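Local coordinates for amidohydrolase family protein (Acinetobacter baumannii, PDB 4I6K) that probably hydrolyses 2-pyrone-4,6-dicarboxylate, as an amidohydrolase-family enzyme, at residues I59-E64 and S247-T252; F214-A219 and T252-L257. One frame throughout, in Å; residues are numbered along the deposited sequence.

Interaction 1 of 2, residues I59-E64 and S247-T252; sequences ISHLDE and SDWPHT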
# COMPACT_ATOMS: atom_id res chain seq x y z
N ILE A 59 1.65 -2.28 -17.09
CA ILE A 59 0.77 -3.30 -17.65
C ILE A 59 1.60 -4.36 -18.36
O ILE A 59 1.22 -5.53 -18.43
CB ILE A 59 -0.28 -2.73 -18.65
CG1 ILE A 59 -1.61 -2.44 -17.95
CG2 ILE A 59 -0.57 -3.73 -19.73
CD1 ILE A 59 -1.52 -1.51 -16.79
N SER A 60 2.75 -3.95 -18.88
CA SER A 60 3.63 -4.91 -19.56
C SER A 60 4.19 -5.95 -18.60
O SER A 60 4.34 -7.12 -18.95
CB SER A 60 4.76 -4.18 -20.26
OG SER A 60 5.54 -5.11 -20.98
N HIS A 61 4.53 -5.53 -17.38
CA HIS A 61 5.00 -6.47 -16.36
C HIS A 61 3.89 -7.40 -15.87
O HIS A 61 4.13 -8.58 -15.60
CB HIS A 61 5.62 -5.73 -15.19
CG HIS A 61 6.92 -5.07 -15.52
ND1 HIS A 61 7.07 -3.70 -15.60
CD2 HIS A 61 8.14 -5.60 -15.82
CE1 HIS A 61 8.32 -3.41 -15.91
NE2 HIS A 61 8.99 -4.54 -16.04
N LEU A 62 2.67 -6.86 -15.74
CA LEU A 62 1.52 -7.67 -15.35
C LEU A 62 1.28 -8.77 -16.37
O LEU A 62 1.11 -9.93 -16.01
CB LEU A 62 0.26 -6.80 -15.22
CG LEU A 62 0.26 -5.68 -14.17
CD1 LEU A 62 -1.15 -5.10 -14.02
CD2 LEU A 62 0.76 -6.21 -12.84
N ASP A 63 1.27 -8.38 -17.64
CA ASP A 63 1.11 -9.32 -18.75
C ASP A 63 2.17 -10.42 -18.72
O ASP A 63 1.84 -11.61 -18.76
CB ASP A 63 1.16 -8.58 -20.08
CG ASP A 63 -0.01 -7.64 -20.24
OD1 ASP A 63 0.04 -6.75 -21.11
OD2 ASP A 63 -1.00 -7.81 -19.49
N GLU A 64 3.44 -10.02 -18.63
CA GLU A 64 4.55 -10.96 -18.61
C GLU A 64 4.49 -11.98 -17.47
O GLU A 64 5.20 -12.99 -17.50
CB GLU A 64 5.89 -10.22 -18.55
CG GLU A 64 6.09 -9.21 -19.68
CD GLU A 64 7.51 -8.66 -19.74
OE1 GLU A 64 7.96 -8.33 -20.85
OE2 GLU A 64 8.16 -8.54 -18.67
N SER A 247 4.10 -5.58 -5.95
CA SER A 247 5.44 -5.48 -6.49
C SER A 247 6.18 -4.28 -5.90
O SER A 247 7.40 -4.29 -5.77
CB SER A 247 5.39 -5.35 -8.02
OG SER A 247 4.97 -4.04 -8.43
N ASP A 248 5.43 -3.23 -5.56
CA ASP A 248 6.01 -1.92 -5.29
C ASP A 248 6.93 -1.48 -6.43
O ASP A 248 7.91 -0.77 -6.20
CB ASP A 248 6.78 -1.94 -3.97
CG ASP A 248 7.20 -0.56 -3.52
OD1 ASP A 248 8.41 -0.26 -3.54
OD2 ASP A 248 6.31 0.24 -3.14
N TRP A 249 6.61 -1.90 -7.64
CA TRP A 249 7.19 -1.31 -8.85
C TRP A 249 6.89 0.21 -8.93
O TRP A 249 5.79 0.65 -8.57
CB TRP A 249 6.67 -2.05 -10.08
CG TRP A 249 7.27 -1.57 -11.36
CD1 TRP A 249 8.43 -2.01 -11.93
CD2 TRP A 249 6.75 -0.55 -12.22
NE1 TRP A 249 8.66 -1.34 -13.11
CE2 TRP A 249 7.64 -0.43 -13.31
CE3 TRP A 249 5.62 0.28 -12.18
CZ2 TRP A 249 7.44 0.49 -14.34
CZ3 TRP A 249 5.42 1.18 -13.21
CH2 TRP A 249 6.33 1.29 -14.27
N PRO A 250 7.84 1.02 -9.41
CA PRO A 250 9.14 0.66 -9.96
C PRO A 250 10.25 0.71 -8.93
O PRO A 250 11.38 1.07 -9.28
CB PRO A 250 9.37 1.76 -10.98
CG PRO A 250 8.81 2.99 -10.28
CD PRO A 250 7.65 2.49 -9.42
N HIS A 251 9.94 0.39 -7.68
CA HIS A 251 10.97 0.16 -6.65
C HIS A 251 11.87 1.35 -6.46
O HIS A 251 13.10 1.23 -6.59
CB HIS A 251 11.81 -1.08 -6.99
CG HIS A 251 11.01 -2.19 -7.58
ND1 HIS A 251 11.14 -2.60 -8.90
CD2 HIS A 251 10.01 -2.94 -7.06
CE1 HIS A 251 10.28 -3.57 -9.15
NE2 HIS A 251 9.58 -3.79 -8.05
N THR A 252 11.27 2.50 -6.16
CA THR A 252 11.99 3.78 -6.07
C THR A 252 13.13 3.77 -5.06
O THR A 252 12.98 3.23 -3.95
CB THR A 252 11.05 4.96 -5.71
OG1 THR A 252 10.17 4.57 -4.63
CG2 THR A 252 10.25 5.42 -6.93
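H61 and W249 meet through their rings. H61 ND1 lies over one face of the indole, toward the rim, and H61 CE1 is 3.5 Å from W249 NE1. The ring planes are at 51° to each other, and the centroids of the imidazole and the five-membered ring of the indole are 4.7 Å apart, so the pair is oblique. In W249, CG is anti to the backbone N (chi1 -176°), which places the ring beside H61. The opposite face of the indole is covered by P250, whose CB sits 3.6 Å above the plane over its centre. The indole thus lies between a proline and a histidine. A cis peptide bond joins W249 to P250. H61 also meets the ring of Y260, nearly parallel to it, at the start of helix 260-270.

The fold is a (beta/alpha)8 barrel, as expected of an amidohydrolase. H61 belongs to helix 55-64, and W249 to the loop after the last strand, 243-244.

The polar contacts hold the loop rather than bridge to the helix. W249 N donates to S247 OG at 2.8 Å in an ST turn, with an N-H...O angle of 162°. S247 OG is also hydrogen-bonded to D29 of strand 28-32, and the backbones of W249 and H33 are hydrogen-bonded.

Interaction 2 of 2, residues F214-A219 and T252-L257; sequences FYRLGA and TQHESL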
# COMPACT_ATOMS: atom_id res chain seq x y z
N PHE A 214 9.69 -5.96 0.76
CA PHE A 214 10.59 -6.56 1.73
C PHE A 214 11.90 -5.80 1.75
O PHE A 214 12.55 -5.71 2.80
CB PHE A 214 10.88 -8.01 1.37
CG PHE A 214 11.82 -8.15 0.20
CD1 PHE A 214 13.19 -8.25 0.40
CD2 PHE A 214 11.33 -8.14 -1.10
CE1 PHE A 214 14.05 -8.36 -0.67
CE2 PHE A 214 12.19 -8.26 -2.18
CZ PHE A 214 13.55 -8.37 -1.97
N TYR A 215 12.30 -5.27 0.60
CA TYR A 215 13.60 -4.59 0.49
C TYR A 215 13.64 -3.21 1.16
O TYR A 215 14.70 -2.57 1.14
CB TYR A 215 14.03 -4.47 -0.98
CG TYR A 215 12.99 -3.83 -1.85
CD1 TYR A 215 12.12 -4.61 -2.60
CD2 TYR A 215 12.84 -2.44 -1.89
CE1 TYR A 215 11.14 -4.04 -3.39
CE2 TYR A 215 11.87 -1.85 -2.68
CZ TYR A 215 11.02 -2.66 -3.43
OH TYR A 215 10.05 -2.10 -4.22
N ARG A 216 12.53 -2.75 1.73
CA ARG A 216 12.56 -1.50 2.52
C ARG A 216 12.78 -1.80 4.00
O ARG A 216 12.79 -0.90 4.86
CB ARG A 216 11.28 -0.68 2.31
CG ARG A 216 10.96 -0.43 0.85
CD ARG A 216 9.94 0.68 0.68
NE ARG A 216 9.65 0.93 -0.73
CZ ARG A 216 10.37 1.72 -1.52
NH1 ARG A 216 10.04 1.88 -2.80
NH2 ARG A 216 11.44 2.34 -1.03
N LEU A 217 12.96 -3.07 4.30
CA LEU A 217 13.11 -3.52 5.67
C LEU A 217 14.60 -3.55 6.09
O LEU A 217 14.92 -3.77 7.26
CB LEU A 217 12.45 -4.90 5.85
CG LEU A 217 10.97 -5.04 5.46
CD1 LEU A 217 10.52 -6.50 5.54
CD2 LEU A 217 10.06 -4.14 6.32
N GLY A 218 15.49 -3.31 5.14
CA GLY A 218 16.94 -3.35 5.38
C GLY A 218 17.63 -3.90 4.15
O GLY A 218 16.98 -4.11 3.12
N ALA A 219 18.95 -4.14 4.23
CA ALA A 219 19.69 -4.72 3.10
C ALA A 219 19.55 -6.25 3.00
O ALA A 219 18.92 -6.88 3.86
CB ALA A 219 21.15 -4.29 3.15
N THR A 252 11.27 2.50 -6.16
CA THR A 252 11.99 3.78 -6.07
C THR A 252 13.13 3.77 -5.06
O THR A 252 12.98 3.23 -3.95
CB THR A 252 11.05 4.96 -5.71
OG1 THR A 252 10.17 4.57 -4.63
CG2 THR A 252 10.25 5.42 -6.93
N GLN A 253 14.25 4.39 -5.43
CA GLN A 253 15.40 4.49 -4.55
C GLN A 253 16.00 3.11 -4.31
O GLN A 253 16.78 2.92 -3.39
CB GLN A 253 15.02 5.14 -3.21
CG GLN A 253 14.44 6.53 -3.36
CD GLN A 253 14.55 7.37 -2.11
OE1 GLN A 253 15.22 8.40 -2.09
NE2 GLN A 253 13.90 6.92 -1.04
N HIS A 254 15.62 2.15 -5.14
CA HIS A 254 16.12 0.78 -5.04
C HIS A 254 16.23 0.18 -6.43
O HIS A 254 16.28 -1.05 -6.60
CB HIS A 254 15.16 -0.09 -4.21
CG HIS A 254 15.20 0.19 -2.74
ND1 HIS A 254 14.50 1.22 -2.16
CD2 HIS A 254 15.84 -0.45 -1.73
CE1 HIS A 254 14.72 1.22 -0.85
NE2 HIS A 254 15.53 0.21 -0.57
N GLU A 255 16.24 1.07 -7.42
CA GLU A 255 16.13 0.66 -8.81
C GLU A 255 17.32 -0.18 -9.26
O GLU A 255 17.16 -1.06 -10.10
CB GLU A 255 15.98 1.89 -9.72
CG GLU A 255 14.72 2.70 -9.47
CD GLU A 255 14.92 3.79 -8.46
OE1 GLU A 255 14.06 4.71 -8.39
OE2 GLU A 255 15.93 3.74 -7.73
N SER A 256 18.50 0.08 -8.71
CA SER A 256 19.71 -0.62 -9.12
C SER A 256 19.66 -2.07 -8.65
O SER A 256 20.31 -2.94 -9.22
CB SER A 256 20.95 0.05 -8.55
OG SER A 256 20.71 1.41 -8.25
N LEU A 257 18.87 -2.33 -7.60
CA LEU A 257 18.93 -3.62 -6.91
C LEU A 257 17.68 -4.46 -7.13
O LEU A 257 17.70 -5.66 -6.88
CB LEU A 257 19.11 -3.42 -5.40
CG LEU A 257 20.08 -2.33 -4.92
CD1 LEU A 257 19.68 -1.81 -3.55
CD2 LEU A 257 21.54 -2.83 -4.95
O HOH W 1 8.22 1.92 -5.56
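R216 meets T252 through its guanidinium. NH1 donates to T252 OG1 at 3.3 Å, with a bent N-H...O angle of 135° and the hydroxyl 29° out of the guanidinium plane. NH1 and NH2 each make a weak bond to T252 O, both 3.4 Å long. The side chain is extended from CG to NE, which carries the guanidinium across to T252. NH1 has a stronger partner in D248, a salt bridge, and a weak bond to the bound citric acid. T252 OG1 is also hydrogen-bonded to Y47 OH.

The same carbonyl fixes the H254 ring. H254 ND1 donates to T252 O at 3.1 Å in a nearly straight bond of 169°, with the oxygen in the ring plane. Water 1 accepts from T252 N, and weakly from R216 NH1.

Y215 packs next to this group. Its CD2 lies over one face of the H254 imidazole, 3.6 Å from H254 CD2. The rings are oblique, with centroids 5.0 Å apart. Y215 CE2 comes over one face of the R216 guanidinium, while Y215 OH is hydrogen-bonded to D248. The contact joins the loops after strands 207-210 and 243-244 of the barrel, beside the citric acid, which probably came from the crystallisation liquor.

T252 O therefore takes three N-H groups, in one nearly straight bond from H254 ND1 and two weak ones from R216. The first implies that ND1 of H254 carries a proton.

Overall arrangement
The two interactions converge on the loop between strand 243-244 and helix 260-270. Their centres are 15 Å apart, and they share T252. Along the chain the order is 59-64, 214-219, 247-252, 252-257, so the segments alternate. Interaction 1 brings in helix 55-64 from early in the chain. Interaction 2 brings in the loop between strand 207-210 and helix 222-237. D248 of segment 247-252 also reaches the side chains of 214-219, so the two interactions touch directly. The last loop of the barrel is thus touched by an early helix and bonded to the loop after the preceding strand.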